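Local coordinates for protein isoflavone reductase (Medicago sativa, PDB 2GAS) that reduces achiral isoflavones with NADPH to chiral isoflavanones on the way to the phytoalexin (-)-medicarpin in alfalfa, at residues T29-K35 against V57-D63. Sequence-based numbering, arbitrary orientation.
Sequences TYALVRK and VILLEGD
Tyr-30 and Ile-58 lie side by side on one face of a parallel pair of strands, Ile-58 CG2 reaching the ring obliquely at CD2, 3.6 Å away. Leu-60 adds its CD1 to the same ring carbon, so two branched aliphatics crowd the same CD2 corner of the ring. On the other face small Ala-31 leaves room for Val-57 CG1, 3.9 Å from its CB, while Val-33 CG2 meets Leu-59 CB; Ile-49 of helix 42-54 packs on both Val-33 and Leu-59. Between the faces, five backbone hydrogen bonds zip the strands together, from the nearly straight Ile-58 N to Thr-29 O (2.8 Å, 174°) to the longer Gly-62 N to Val-33 O (3.2 Å), whose donor sits above the carbonyl plane. Gly-62, lacking a side chain, lets Leu-32 CD1 approach its CA to 3.8 Å. At the polar edge Lys-35 lays its aliphatic CB and CG across the Glu-61 carboxylate. Arg-34 runs alongside Asp-63; with CG anti to the carbonyl carbon (chi1 -57°), its methylenes pass over Gly-62 O and Asp-63 CB, and NH2 makes a long salt bridge to Asp-63 OD1 (3.5 Å). That link could steady Arg-34, which probably takes part in binding NADP(+). Strand 29-33, helix 42-54 and strand 58-61 form a beta-alpha-beta unit of the Rossmann fold, with Arg-34 just past the C-terminal end of strand 29-33, the second strand of the fold.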
loop_
_atom_site.group_PDB
_atom_site.type_symbol
_atom_site.label_atom_id
_atom_site.label_comp_id
_atom_site.label_asym_id
_atom_site.label_seq_id
_atom_site.Cartn_x
_atom_site.Cartn_y
_atom_site.Cartn_z
ATOM N N THR A 29 -0.303 19.713 -6.665
ATOM C CA THR A 29 -0.257 18.818 -5.516
ATOM C C THR A 29 -0.409 19.515 -4.175
ATOM O O THR A 29 0.255 20.513 -3.909
ATOM C CB THR A 29 1.064 18.023 -5.567
ATOM O OG1 THR A 29 1.195 17.432 -6.867
ATOM C CG2 THR A 29 1.083 16.925 -4.524
ATOM N N TYR A 30 -1.293 18.971 -3.339
ATOM C CA TYR A 30 -1.580 19.518 -2.017
ATOM C C TYR A 30 -1.344 18.463 -0.941
ATOM O O TYR A 30 -1.582 17.280 -1.168
ATOM C CB TYR A 30 -3.044 19.972 -1.948
ATOM C CG TYR A 30 -3.435 21.029 -2.959
ATOM C CD1 TYR A 30 -3.482 20.743 -4.324
ATOM C CD2 TYR A 30 -3.759 22.319 -2.546
ATOM C CE1 TYR A 30 -3.842 21.722 -5.254
ATOM C CE2 TYR A 30 -4.117 23.302 -3.465
ATOM C CZ TYR A 30 -4.155 23.000 -4.814
ATOM O OH TYR A 30 -4.491 23.981 -5.719
ATOM N N ALA A 31 -0.870 18.893 0.224
ATOM C CA ALA A 31 -0.628 17.972 1.332
ATOM C C ALA A 31 -1.270 18.532 2.598
ATOM O O ALA A 31 -1.075 19.700 2.928
ATOM C CB ALA A 31 0.873 17.779 1.547
ATOM N N LEU A 32 -2.049 17.708 3.292
ATOM C CA LEU A 32 -2.692 18.150 4.527
ATOM C C LEU A 32 -1.706 17.974 5.669
ATOM O O LEU A 32 -1.245 16.862 5.943
ATOM C CB LEU A 32 -3.948 17.327 4.815
ATOM C CG LEU A 32 -4.830 17.861 5.950
ATOM C CD1 LEU A 32 -5.556 19.125 5.486
ATOM C CD2 LEU A 32 -5.838 16.798 6.348
ATOM N N VAL A 33 -1.374 19.079 6.325
ATOM C CA VAL A 33 -0.429 19.049 7.430
ATOM C C VAL A 33 -0.880 19.949 8.569
ATOM O O VAL A 33 -1.481 21.001 8.345
ATOM C CB VAL A 33 0.975 19.509 6.979
ATOM C CG1 VAL A 33 1.581 18.490 6.022
ATOM C CG2 VAL A 33 0.883 20.864 6.310
ATOM N N ARG A 34 -0.580 19.523 9.790
ATOM C CA ARG A 34 -0.927 20.283 10.978
ATOM C C ARG A 34 0.243 21.202 11.321
ATOM O O ARG A 34 1.387 20.756 11.415
ATOM C CB ARG A 34 -1.203 19.331 12.147
ATOM C CG ARG A 34 -2.298 18.316 11.864
ATOM C CD ARG A 34 -2.659 17.501 13.097
ATOM N NE ARG A 34 -1.612 16.565 13.495
ATOM C CZ ARG A 34 -1.727 15.719 14.514
ATOM N NH1 ARG A 34 -0.733 14.896 14.816
ATOM N NH2 ARG A 34 -2.840 15.698 15.234
ATOM N N LYS A 35 -0.039 22.489 11.484
ATOM C CA LYS A 35 1.006 23.443 11.828
ATOM C C LYS A 35 1.102 23.547 13.338
ATOM O O LYS A 35 1.193 24.641 13.897
ATOM C CB LYS A 35 0.707 24.817 11.220
ATOM C CG LYS A 35 1.189 24.967 9.786
ATOM C CD LYS A 35 2.707 24.860 9.715
ATOM C CE LYS A 35 3.209 24.988 8.288
ATOM N NZ LYS A 35 2.674 23.905 7.428
ATOM N N VAL A 57 4.655 21.907 -3.769
ATOM C CA VAL A 57 3.514 21.292 -3.097
ATOM C C VAL A 57 2.873 22.372 -2.240
ATOM O O VAL A 57 3.571 23.127 -1.560
ATOM C CB VAL A 57 3.942 20.124 -2.176
ATOM C CG1 VAL A 57 2.738 19.601 -1.396
ATOM C CG2 VAL A 57 4.541 19.001 -3.005
ATOM N N ILE A 58 1.547 22.450 -2.289
ATOM C CA ILE A 58 0.791 23.423 -1.510
ATOM C C ILE A 58 0.355 22.776 -0.198
ATOM O O ILE A 58 -0.299 21.734 -0.198
ATOM C CB ILE A 58 -0.475 23.901 -2.272
ATOM C CG1 ILE A 58 -0.077 24.741 -3.491
ATOM C CG2 ILE A 58 -1.363 24.718 -1.354
ATOM C CD1 ILE A 58 0.649 23.977 -4.563
ATOM N N LEU A 59 0.724 23.387 0.921
ATOM C CA LEU A 59 0.358 22.846 2.221
ATOM C C LEU A 59 -0.963 23.417 2.698
ATOM O O LEU A 59 -1.111 24.635 2.815
ATOM C CB LEU A 59 1.430 23.173 3.263
ATOM C CG LEU A 59 2.856 22.736 2.952
ATOM C CD1 LEU A 59 3.751 23.114 4.121
ATOM C CD2 LEU A 59 2.892 21.232 2.699
ATOM N N LEU A 60 -1.920 22.538 2.970
ATOM C CA LEU A 60 -3.219 22.957 3.473
ATOM C C LEU A 60 -3.231 22.596 4.955
ATOM O O LEU A 60 -2.942 21.458 5.327
ATOM C CB LEU A 60 -4.347 22.235 2.729
ATOM C CG LEU A 60 -4.478 22.563 1.236
ATOM C CD1 LEU A 60 -5.680 21.833 0.658
ATOM C CD2 LEU A 60 -4.636 24.066 1.043
ATOM N N GLU A 61 -3.549 23.570 5.800
ATOM C CA GLU A 61 -3.556 23.344 7.238
ATOM C C GLU A 61 -4.825 22.646 7.706
ATOM O O GLU A 61 -5.934 23.093 7.416
ATOM C CB GLU A 61 -3.393 24.673 7.981
ATOM C CG GLU A 61 -3.003 24.514 9.443
ATOM C CD GLU A 61 -2.832 25.844 10.154
ATOM O OE1 GLU A 61 -2.162 26.740 9.596
ATOM O OE2 GLU A 61 -3.359 25.987 11.277
ATOM N N GLY A 62 -4.658 21.547 8.432
ATOM C CA GLY A 62 -5.815 20.824 8.917
ATOM C C GLY A 62 -5.480 19.507 9.581
ATOM O O GLY A 62 -4.355 19.013 9.489
ATOM N N ASP A 63 -6.473 18.940 10.254
ATOM C CA ASP A 63 -6.317 17.671 10.946
ATOM C C ASP A 63 -7.545 16.803 10.702
ATOM O O ASP A 63 -8.679 17.269 10.810
ATOM C CB ASP A 63 -6.135 17.909 12.448
ATOM C CG ASP A 63 -6.167 16.620 13.252
ATOM O OD1 ASP A 63 -5.435 15.672 12.893
ATOM O OD2 ASP A 63 -6.923 16.559 14.245
#